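Local coordinates for protein cytosolic IMP-GMP specific 5'-nucleotidase (Legionella pneumophila subsp. pneumophila, PDB 4OHF) that probably hydrolyses selected nucleoside monophosphates, IMP and GMP among them, as a magnesium-dependent cytosolic 5'-nucleotidase of the HAD superfamily, at residues B[305-310]-B[421-426]; B[248-252]-B[281-285]; B[57-62]-B[138-142]. All blocks are in the same frame, centred on the assembly; numbering follows the deposited sequence.

Contact 1: B[305-310]-B[421-426]; sequences IYGDIL and YQVDRF. With 5GP (guanosine-5'-monophosphate), chain E.
Ile309 drives both of its branches into the helical segment 421-426, and the close packing centres on it. Its CD1 lies 3.6 Å from Gln422 O, above the turn between Gln422 and Arg425. With chi1 at -50°, CG2 is anti to the backbone N and points off at roughly a right angle to CD1, 3.6 Å from Arg425 CD and 3.9 Å from Phe426 CB, near the plane of the Phe426 ring at its edge. Ile305 completes this buried patch: its CG1 packs 4.0 Å from Phe426 CB, the two side chains running antiparallel, while CG2 meets Gln422 NE2 at 3.7 Å. No hydrogen bond crosses between the segments, so they are joined by packing.

Toward Leu310 and Gly307 the fit is looser. Leu310 CD2 comes only to 4.4 Å from Arg425 NH2, and solvent-exposed Asp308 turns instead to its own helix, capping Arg311 N. Beyond Arg425, Tyr421 turns one ring face to GMP, whose C8 lies 3.7 Å above the ring plane of Tyr421, toward its rim. Arg86 of the second subunit also binds this nucleotide, placing the pocket at a subunit boundary.

Beneath the contact runs strand 319-323 of the central sheet: Ile305, Val423 and Phe426 all touch Leu322, and Thr320 OG1 is hydrogen-bonded to Phe426 O, tying helix 418-426 to the strand while its side chains pack on the start of helix 309-315.

Contact 2: B[248-252]-B[281-285]; sequences PRFFY and GGNAK
With chi1 at 171°, Phe250 holds its ring anti to its own backbone N and lays one face along the main chain of Asn283 and Ala284. Ala284 N sits 3.4 Å above the plane of the Phe250 ring and Asn283 CA 3.7 Å above it, both offset toward the rim. Gly281 O approaches the ring edge, 3.5 Å from Phe250 CD1, and Ala284 CB is 3.9 Å from Phe250 CE2. Between them, Gly282 passes beside the Phe250 ring.

The backbone of Phe250 works alongside its ring. Its O accepts a nearly straight bond from Ala284 N (2.8 Å, 162° at the hydrogen), the donor being tilted from the carbonyl plane, and it also receives a CA-H...O contact from Asn283 CA at 3.1 Å. The first amide of helix 284-290 is therefore satisfied across the contact rather than by its own helix. One water extends the join by donating to both Arg249 O, at 3.1 Å, and Gly282 O.

Asn283 supplies the N-cap. Its CG stands between the backbone N and the carbonyl carbon, and OD1 takes the amide of Lys286 while ND2 holds Leu255 O. Phe250 also packs on Leu208 and Trp318. The whole is a strand-to-helix junction of the HAD-like alpha/beta core: strand 277-281 ends at Gly281, Gly282 and Asn283 lead out of it, and a capped helix starts against the short, weakly bonded helical turn at about 249-252.

Contact 3: B[57-62]-B[138-142]; sequences EIKKFK and QLVDL
The Phe61 ring is held on both faces and along its edge. Over one face lies Gln138 CB in a CH-pi contact, 3.9 Å from the Phe61 ring centroid. The opposite face rests on the chain's own turn, with Ile58 CA 3.8 Å above the centre of the Phe61 ring. Leu139 CD2 and Leu142 CB approach at the edge, close to the ring plane, Leu142 CB being 4.0 Å from Phe61 CZ. The second flat group, the Gln138 amide, is turned 34° from the Phe61 ring, and the two side chains run antiparallel alongside each other.

This run past the ring takes the Gln138 amide to the main chain beyond Phe61. Its NE2 donates to Lys62 O over 2.8 Å, with 154° at the hydrogen, and the acceptor lies in the amide plane. The other end is not idle: Gln138 OE1 is hydrogen-bonded to Tyr41 OH on helix 33-51, so the amide is held at both its oxygen and its nitrogen and its flip is settled.

Phe61 reaches the helix because its CG is anti to the carbonyl carbon, with chi1 at -76°, while the 3-10 turn before it closes through Phe61 N to Ile58 O at 2.8 Å. That turn brings Ile58 under the ring and sets Ile58 CG2 4.1 Å from Leu139 CD2. At the exposed margin, the side chains of Glu57 and Leu142 cross at about a right angle, with Glu57 CG 4.0 Å from Leu142 CD2.

Here the loop after helix 33-51 is clasped to helix 129-143. Both lie in the large insertion between core strands 19-22 and 204-208, a position consistent with the C1 cap of HAD phosphatases.

How the contacts relate
Contacts 1 and 2 belong to the same core and touch directly, although their centres are about 17 Å apart: Tyr306 CB lies 3.5 Å from Pro248 CB, and Tyr306 CE2 lies 3.9 Å from Phe251 CE1. Both lie near the metal site of Asp23, Asp25 and Asp303, the side chains of Phe426 in contact 1 and Phe251 in contact 2 each being about 10 Å from the magnesium ion. Contact 1 also reaches the GMP pocket through Tyr421, so it spans from the metal's surroundings to the nucleotide at the subunit boundary. Contact 3 stands apart in the inserted region, its nearest atoms about 21 Å from contact 1 and about 24 Å from contact 2.

Contact 1: B[305-310]-B[421-426]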
loop_
_atom_site.group_PDB
_atom_site.type_symbol
_atom_site.label_atom_id
_atom_site.label_comp_id
_atom_site.label_asym_id
_atom_site.label_seq_id
_atom_site.Cartn_x
_atom_site.Cartn_y
_atom_site.Cartn_z
ATOM N N ILE B 305 3.343 18.369 -15.380
ATOM C CA ILE B 305 3.208 16.932 -15.135
ATOM C C ILE B 305 2.064 16.612 -14.200
ATOM O O ILE B 305 2.022 17.104 -13.075
ATOM C CB ILE B 305 4.489 16.316 -14.531
ATOM C CG1 ILE B 305 5.572 16.186 -15.599
ATOM C CG2 ILE B 305 4.194 14.929 -13.982
ATOM C CD1 ILE B 305 6.073 17.486 -16.111
ATOM N N TYR B 306 1.148 15.767 -14.666
ATOM C CA TYR B 306 -0.026 15.359 -13.882
ATOM C C TYR B 306 0.287 14.405 -12.731
ATOM O O TYR B 306 -0.044 13.217 -12.788
ATOM C CB TYR B 306 -1.076 14.712 -14.803
ATOM C CG TYR B 306 -1.785 15.709 -15.685
ATOM C CD1 TYR B 306 -2.723 16.585 -15.147
ATOM C CD2 TYR B 306 -1.458 15.836 -17.038
ATOM C CE1 TYR B 306 -3.316 17.573 -15.923
ATOM C CE2 TYR B 306 -2.047 16.829 -17.831
ATOM C CZ TYR B 306 -2.975 17.694 -17.257
ATOM O OH TYR B 306 -3.549 18.704 -17.991
ATOM N N GLY B 307 0.919 14.925 -11.687
ATOM C CA GLY B 307 1.241 14.096 -10.548
ATOM C C GLY B 307 1.994 12.828 -10.893
ATOM O O GLY B 307 3.113 12.892 -11.410
ATOM N N ASP B 308 1.381 11.673 -10.621
ATOM C CA ASP B 308 2.021 10.382 -10.874
ATOM C C ASP B 308 2.153 10.004 -12.345
ATOM O O ASP B 308 1.169 9.682 -13.013
ATOM C CB ASP B 308 1.284 9.268 -10.133
ATOM C CG ASP B 308 1.966 7.918 -10.290
ATOM O OD1 ASP B 308 3.192 7.838 -10.050
ATOM O OD2 ASP B 308 1.280 6.937 -10.649
ATOM N N ILE B 309 3.395 10.022 -12.820
ATOM C CA ILE B 309 3.722 9.713 -14.204
ATOM C C ILE B 309 3.468 8.246 -14.539
ATOM O O ILE B 309 3.067 7.913 -15.648
ATOM C CB ILE B 309 5.207 10.053 -14.491
ATOM C CG1 ILE B 309 5.521 11.471 -13.998
ATOM C CG2 ILE B 309 5.494 9.940 -15.976
ATOM C CD1 ILE B 309 6.958 11.916 -14.233
ATOM N N LEU B 310 3.699 7.374 -13.568
ATOM C CA LEU B 310 3.514 5.938 -13.758
ATOM C C LEU B 310 2.057 5.533 -13.980
ATOM O O LEU B 310 1.722 4.924 -15.001
ATOM C CB LEU B 310 4.102 5.183 -12.554
ATOM C CG LEU B 310 4.100 3.643 -12.497
ATOM C CD1 LEU B 310 2.768 3.138 -11.918
ATOM C CD2 LEU B 310 4.378 3.059 -13.892
ATOM N N TYR B 421 14.108 14.898 -14.156
ATOM C CA TYR B 421 13.721 13.499 -14.284
ATOM C C TYR B 421 12.258 13.389 -14.717
ATOM O O TYR B 421 11.926 12.627 -15.623
ATOM C CB TYR B 421 13.944 12.740 -12.956
ATOM C CG TYR B 421 12.858 11.717 -12.654
ATOM C CD1 TYR B 421 11.825 12.002 -11.755
ATOM C CD2 TYR B 421 12.803 10.501 -13.351
ATOM C CE1 TYR B 421 10.756 11.111 -11.563
ATOM C CE2 TYR B 421 11.740 9.602 -13.168
ATOM C CZ TYR B 421 10.723 9.911 -12.279
ATOM O OH TYR B 421 9.676 9.026 -12.133
ATOM N N GLN B 422 11.388 14.146 -14.056
ATOM C CA GLN B 422 9.965 14.129 -14.377
ATOM C C GLN B 422 9.744 14.465 -15.840
ATOM O O GLN B 422 9.009 13.767 -16.549
ATOM C CB GLN B 422 9.207 15.129 -13.516
ATOM C CG GLN B 422 8.940 14.683 -12.098
ATOM C CD GLN B 422 8.039 15.673 -11.373
ATOM O OE1 GLN B 422 8.494 16.724 -10.901
ATOM N NE2 GLN B 422 6.744 15.360 -11.307
ATOM N N VAL B 423 10.367 15.551 -16.289
ATOM C CA VAL B 423 10.241 15.953 -17.685
ATOM C C VAL B 423 10.704 14.807 -18.591
ATOM O O VAL B 423 10.031 14.442 -19.551
ATOM C CB VAL B 423 11.080 17.215 -17.981
ATOM C CG1 VAL B 423 11.254 17.399 -19.477
ATOM C CG2 VAL B 423 10.383 18.424 -17.402
ATOM N N ASP B 424 11.856 14.234 -18.264
ATOM C CA ASP B 424 12.390 13.146 -19.048
ATOM C C ASP B 424 11.475 11.918 -19.072
ATOM O O ASP B 424 11.355 11.263 -20.102
ATOM C CB ASP B 424 13.769 12.747 -18.515
ATOM C CG ASP B 424 14.469 11.733 -19.407
ATOM O OD1 ASP B 424 14.552 11.982 -20.630
ATOM O OD2 ASP B 424 14.937 10.690 -18.898
ATOM N N ARG B 425 10.829 11.604 -17.950
ATOM C CA ARG B 425 9.979 10.417 -17.887
ATOM C C ARG B 425 8.598 10.606 -18.509
ATOM O O ARG B 425 8.006 9.663 -19.036
ATOM C CB ARG B 425 9.818 9.953 -16.439
ATOM C CG ARG B 425 9.155 8.587 -16.296
ATOM C CD ARG B 425 8.608 8.380 -14.894
ATOM N NE ARG B 425 8.711 6.992 -14.428
ATOM C CZ ARG B 425 8.230 5.938 -15.081
ATOM N NH1 ARG B 425 7.602 6.091 -16.254
ATOM N NH2 ARG B 425 8.364 4.731 -14.547
ATOM N N PHE B 426 8.092 11.829 -18.459
ATOM C CA PHE B 426 6.779 12.109 -18.995
ATOM C C PHE B 426 6.757 12.603 -20.430
ATOM O O PHE B 426 5.838 12.284 -21.170
ATOM C CB PHE B 426 6.065 13.117 -18.087
ATOM C CG PHE B 426 4.754 13.614 -18.634
ATOM C CD1 PHE B 426 4.718 14.643 -19.577
ATOM C CD2 PHE B 426 3.550 13.058 -18.209
ATOM C CE1 PHE B 426 3.500 15.104 -20.083
ATOM C CE2 PHE B 426 2.329 13.510 -18.707
ATOM C CZ PHE B 426 2.302 14.532 -19.644
HETATM P P 5GP E . 10.878 1.840 -8.480
HETATM O O1P 5GP E . 9.629 1.114 -8.857
HETATM O O2P 5GP E . 11.780 2.064 -9.672
HETATM O O3P 5GP E . 11.653 1.131 -7.375
HETATM O "O5'" 5GP E . 10.488 3.261 -7.834
HETATM C "C5'" 5GP E . 9.738 4.234 -8.565
HETATM C "C4'" 5GP E . 10.443 5.588 -8.566
HETATM O "O4'" 5GP E . 11.788 5.623 -9.057
HETATM C "C3'" 5GP E . 9.747 6.720 -9.350
HETATM O "O3'" 5GP E . 8.408 7.054 -8.864
HETATM C "C2'" 5GP E . 10.771 7.824 -9.185
HETATM O "O2'" 5GP E . 10.434 8.643 -8.004
HETATM C "C1'" 5GP E . 12.121 7.053 -9.075
HETATM N N9 5GP E . 13.079 7.342 -10.232
HETATM C C8 5GP E . 13.946 8.365 -10.366
HETATM N N7 5GP E . 14.634 8.282 -11.539
HETATM C C5 5GP E . 14.181 7.159 -12.161
HETATM C C6 5GP E . 14.474 6.504 -13.386
HETATM O O6 5GP E . 15.337 6.988 -14.158
HETATM N N1 5GP E . 13.800 5.338 -13.715
HETATM C C2 5GP E . 12.863 4.798 -12.898
HETATM N N2 5GP E . 12.223 3.655 -13.247
HETATM N N3 5GP E . 12.552 5.415 -11.694
HETATM C C4 5GP E . 13.202 6.575 -11.327
#

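Contact 2: B[248-252]-B[281-285]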
loop_
_atom_site.group_PDB
_atom_site.type_symbol
_atom_site.label_atom_id
_atom_site.label_comp_id
_atom_site.label_asym_id
_atom_site.label_seq_id
_atom_site.Cartn_x
_atom_site.Cartn_y
_atom_site.Cartn_z
ATOM N N PRO B 248 -5.894 14.702 -14.285
ATOM C CA PRO B 248 -5.395 13.580 -15.075
ATOM C C PRO B 248 -6.380 12.432 -15.239
ATOM O O PRO B 248 -6.227 11.596 -16.143
ATOM C CB PRO B 248 -4.159 13.150 -14.299
ATOM C CG PRO B 248 -4.601 13.373 -12.883
ATOM C CD PRO B 248 -5.268 14.732 -12.954
ATOM N N ARG B 249 -7.384 12.379 -14.369
ATOM C CA ARG B 249 -8.359 11.293 -14.419
ATOM C C ARG B 249 -8.933 11.047 -15.800
ATOM O O ARG B 249 -9.316 9.918 -16.116
ATOM C CB ARG B 249 -9.478 11.516 -13.395
ATOM C CG ARG B 249 -9.066 11.129 -11.984
ATOM C CD ARG B 249 -10.253 10.995 -11.048
ATOM N NE ARG B 249 -10.830 12.285 -10.717
ATOM C CZ ARG B 249 -11.757 12.472 -9.785
ATOM N NH1 ARG B 249 -12.216 13.701 -9.556
ATOM N NH2 ARG B 249 -12.223 11.441 -9.085
ATOM N N PHE B 250 -9.000 12.079 -16.634
ATOM C CA PHE B 250 -9.509 11.878 -17.985
ATOM C C PHE B 250 -8.693 10.779 -18.692
ATOM O O PHE B 250 -9.230 9.970 -19.447
ATOM C CB PHE B 250 -9.390 13.150 -18.814
ATOM C CG PHE B 250 -9.696 12.948 -20.285
ATOM C CD1 PHE B 250 -10.971 13.220 -20.797
ATOM C CD2 PHE B 250 -8.720 12.465 -21.153
ATOM C CE1 PHE B 250 -11.266 13.015 -22.149
ATOM C CE2 PHE B 250 -9.001 12.256 -22.495
ATOM C CZ PHE B 250 -10.287 12.532 -22.996
ATOM N N PHE B 251 -7.389 10.775 -18.453
ATOM C CA PHE B 251 -6.492 9.819 -19.072
ATOM C C PHE B 251 -6.628 8.381 -18.576
ATOM O O PHE B 251 -6.551 7.454 -19.366
ATOM C CB PHE B 251 -5.041 10.273 -18.880
ATOM C CG PHE B 251 -4.729 11.579 -19.531
ATOM C CD1 PHE B 251 -4.480 12.715 -18.766
ATOM C CD2 PHE B 251 -4.699 11.685 -20.915
ATOM C CE1 PHE B 251 -4.204 13.937 -19.372
ATOM C CE2 PHE B 251 -4.427 12.896 -21.531
ATOM C CZ PHE B 251 -4.177 14.028 -20.758
ATOM N N TYR B 252 -6.842 8.189 -17.278
ATOM C CA TYR B 252 -6.920 6.830 -16.750
ATOM C C TYR B 252 -8.237 6.385 -16.132
ATOM O O TYR B 252 -8.447 5.187 -15.929
ATOM C CB TYR B 252 -5.796 6.606 -15.726
ATOM C CG TYR B 252 -5.819 7.570 -14.560
ATOM C CD1 TYR B 252 -4.885 8.608 -14.467
ATOM C CD2 TYR B 252 -6.757 7.435 -13.541
ATOM C CE1 TYR B 252 -4.882 9.484 -13.384
ATOM C CE2 TYR B 252 -6.766 8.310 -12.447
ATOM C CZ TYR B 252 -5.822 9.331 -12.380
ATOM O OH TYR B 252 -5.822 10.197 -11.315
ATOM N N GLY B 281 -16.055 16.573 -19.916
ATOM C CA GLY B 281 -15.625 15.340 -19.265
ATOM C C GLY B 281 -14.983 14.323 -20.206
ATOM O O GLY B 281 -14.099 14.664 -21.007
ATOM N N GLY B 282 -15.423 13.069 -20.115
ATOM C CA GLY B 282 -14.886 12.028 -20.981
ATOM C C GLY B 282 -13.691 11.269 -20.417
ATOM O O GLY B 282 -13.241 11.497 -19.283
ATOM N N ASN B 283 -13.171 10.348 -21.218
ATOM C CA ASN B 283 -12.018 9.559 -20.816
ATOM C C ASN B 283 -11.287 9.117 -22.075
ATOM O O ASN B 283 -11.912 8.855 -23.108
ATOM C CB ASN B 283 -12.448 8.345 -19.955
ATOM C CG ASN B 283 -13.273 7.317 -20.728
ATOM O OD1 ASN B 283 -12.765 6.616 -21.604
ATOM N ND2 ASN B 283 -14.552 7.226 -20.399
ATOM N N ALA B 284 -9.962 9.061 -21.988
ATOM C CA ALA B 284 -9.119 8.690 -23.124
ATOM C C ALA B 284 -9.495 7.378 -23.782
ATOM O O ALA B 284 -9.497 7.272 -25.007
ATOM C CB ALA B 284 -7.670 8.633 -22.695
ATOM N N LYS B 285 -9.789 6.377 -22.963
ATOM C CA LYS B 285 -10.158 5.063 -23.461
ATOM C C LYS B 285 -11.248 5.159 -24.533
ATOM O O LYS B 285 -11.048 4.741 -25.678
ATOM C CB LYS B 285 -10.640 4.197 -22.295
ATOM C CG LYS B 285 -11.185 2.829 -22.680
ATOM C CD LYS B 285 -10.095 1.859 -23.086
ATOM C CE LYS B 285 -10.288 0.492 -22.409
ATOM N NZ LYS B 285 -11.658 -0.073 -22.598
HETATM O O HOH W 1 -12.247 9.536 -17.011
#

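Contact 3: B[57-62]-B[138-142]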
loop_
_atom_site.group_PDB
_atom_site.type_symbol
_atom_site.label_atom_id
_atom_site.label_comp_id
_atom_site.label_asym_id
_atom_site.label_seq_id
_atom_site.Cartn_x
_atom_site.Cartn_y
_atom_site.Cartn_z
ATOM N N GLU B 57 -1.727 39.811 9.559
ATOM C CA GLU B 57 -0.404 40.150 9.062
ATOM C C GLU B 57 -0.108 39.617 7.651
ATOM O O GLU B 57 0.626 40.248 6.888
ATOM C CB GLU B 57 0.647 39.639 10.056
ATOM C CG GLU B 57 2.029 40.245 9.885
ATOM C CD GLU B 57 2.024 41.762 10.025
ATOM O OE1 GLU B 57 1.361 42.434 9.206
ATOM O OE2 GLU B 57 2.682 42.285 10.951
ATOM N N ILE B 58 -0.686 38.471 7.294
ATOM C CA ILE B 58 -0.440 37.882 5.979
ATOM C C ILE B 58 -0.830 38.782 4.809
ATOM O O ILE B 58 -0.196 38.745 3.752
ATOM C CB ILE B 58 -1.174 36.534 5.802
ATOM C CG1 ILE B 58 -2.677 36.758 5.689
ATOM C CG2 ILE B 58 -0.880 35.623 6.969
ATOM C CD1 ILE B 58 -3.438 35.506 5.322
ATOM N N LYS B 59 -1.873 39.585 4.986
ATOM C CA LYS B 59 -2.317 40.476 3.920
ATOM C C LYS B 59 -1.169 41.389 3.495
ATOM O O LYS B 59 -1.161 41.921 2.388
ATOM C CB LYS B 59 -3.495 41.331 4.397
ATOM C CG LYS B 59 -4.683 40.542 4.928
ATOM C CD LYS B 59 -5.758 41.476 5.490
ATOM C CE LYS B 59 -6.904 40.698 6.119
ATOM N NZ LYS B 59 -7.910 41.601 6.746
ATOM N N LYS B 60 -0.199 41.560 4.384
ATOM C CA LYS B 60 0.950 42.421 4.121
ATOM C C LYS B 60 2.031 41.736 3.270
ATOM O O LYS B 60 2.884 42.401 2.679
ATOM C CB LYS B 60 1.546 42.875 5.456
ATOM C CG LYS B 60 1.915 44.350 5.525
ATOM C CD LYS B 60 2.286 44.757 6.955
ATOM C CE LYS B 60 2.611 46.241 7.047
ATOM N NZ LYS B 60 3.766 46.608 6.175
ATOM N N PHE B 61 1.989 40.407 3.213
ATOM C CA PHE B 61 2.958 39.629 2.443
ATOM C C PHE B 61 3.167 40.145 1.022
ATOM O O PHE B 61 2.212 40.388 0.288
ATOM C CB PHE B 61 2.527 38.158 2.385
ATOM C CG PHE B 61 2.772 37.397 3.662
ATOM C CD1 PHE B 61 2.374 36.067 3.776
ATOM C CD2 PHE B 61 3.408 37.999 4.746
ATOM C CE1 PHE B 61 2.605 35.347 4.945
ATOM C CE2 PHE B 61 3.640 37.291 5.911
ATOM C CZ PHE B 61 3.237 35.959 6.011
ATOM N N LYS B 62 4.429 40.298 0.638
ATOM C CA LYS B 62 4.773 40.784 -0.691
ATOM C C LYS B 62 5.190 39.628 -1.585
ATOM O O LYS B 62 5.907 38.725 -1.155
ATOM C CB LYS B 62 5.905 41.815 -0.605
ATOM C CG LYS B 62 5.497 43.221 -1.025
ATOM C CD LYS B 62 4.280 43.694 -0.239
ATOM C CE LYS B 62 3.733 45.013 -0.773
ATOM N NZ LYS B 62 2.487 45.421 -0.049
ATOM N N GLN B 138 6.667 32.098 3.300
ATOM C CA GLN B 138 6.353 33.235 4.158
ATOM C C GLN B 138 5.457 32.838 5.320
ATOM O O GLN B 138 5.646 33.307 6.438
ATOM C CB GLN B 138 5.692 34.330 3.330
ATOM C CG GLN B 138 6.610 34.893 2.258
ATOM C CD GLN B 138 5.858 35.696 1.216
ATOM O OE1 GLN B 138 4.778 35.288 0.774
ATOM N NE2 GLN B 138 6.423 36.830 0.806
ATOM N N LEU B 139 4.492 31.965 5.054
ATOM C CA LEU B 139 3.580 31.526 6.089
ATOM C C LEU B 139 4.329 30.886 7.255
ATOM O O LEU B 139 4.080 31.230 8.411
ATOM C CB LEU B 139 2.550 30.552 5.518
ATOM C CG LEU B 139 1.586 31.164 4.498
ATOM C CD1 LEU B 139 0.535 30.139 4.101
ATOM C CD2 LEU B 139 0.919 32.396 5.096
ATOM N N VAL B 140 5.254 29.972 6.968
ATOM C CA VAL B 140 5.999 29.327 8.042
ATOM C C VAL B 140 6.890 30.349 8.749
ATOM O O VAL B 140 7.129 30.243 9.953
ATOM C CB VAL B 140 6.862 28.140 7.533
ATOM C CG1 VAL B 140 6.008 27.169 6.719
ATOM C CG2 VAL B 140 8.008 28.644 6.732
ATOM N N ASP B 141 7.377 31.342 8.010
ATOM C CA ASP B 141 8.204 32.384 8.608
ATOM C C ASP B 141 7.438 33.114 9.703
ATOM O O ASP B 141 8.013 33.524 10.717
ATOM C CB ASP B 141 8.619 33.408 7.561
ATOM C CG ASP B 141 9.863 33.002 6.819
ATOM O OD1 ASP B 141 10.388 33.831 6.038
ATOM O OD2 ASP B 141 10.314 31.854 7.018
ATOM N N LEU B 142 6.138 33.281 9.468
ATOM C CA LEU B 142 5.227 33.965 10.383
ATOM C C LEU B 142 4.816 33.017 11.509
ATOM O O LEU B 142 4.676 33.430 12.662
ATOM C CB LEU B 142 3.991 34.439 9.601
ATOM C CG LEU B 142 3.151 35.623 10.090
ATOM C CD1 LEU B 142 2.301 35.198 11.255
ATOM C CD2 LEU B 142 4.066 36.792 10.451
#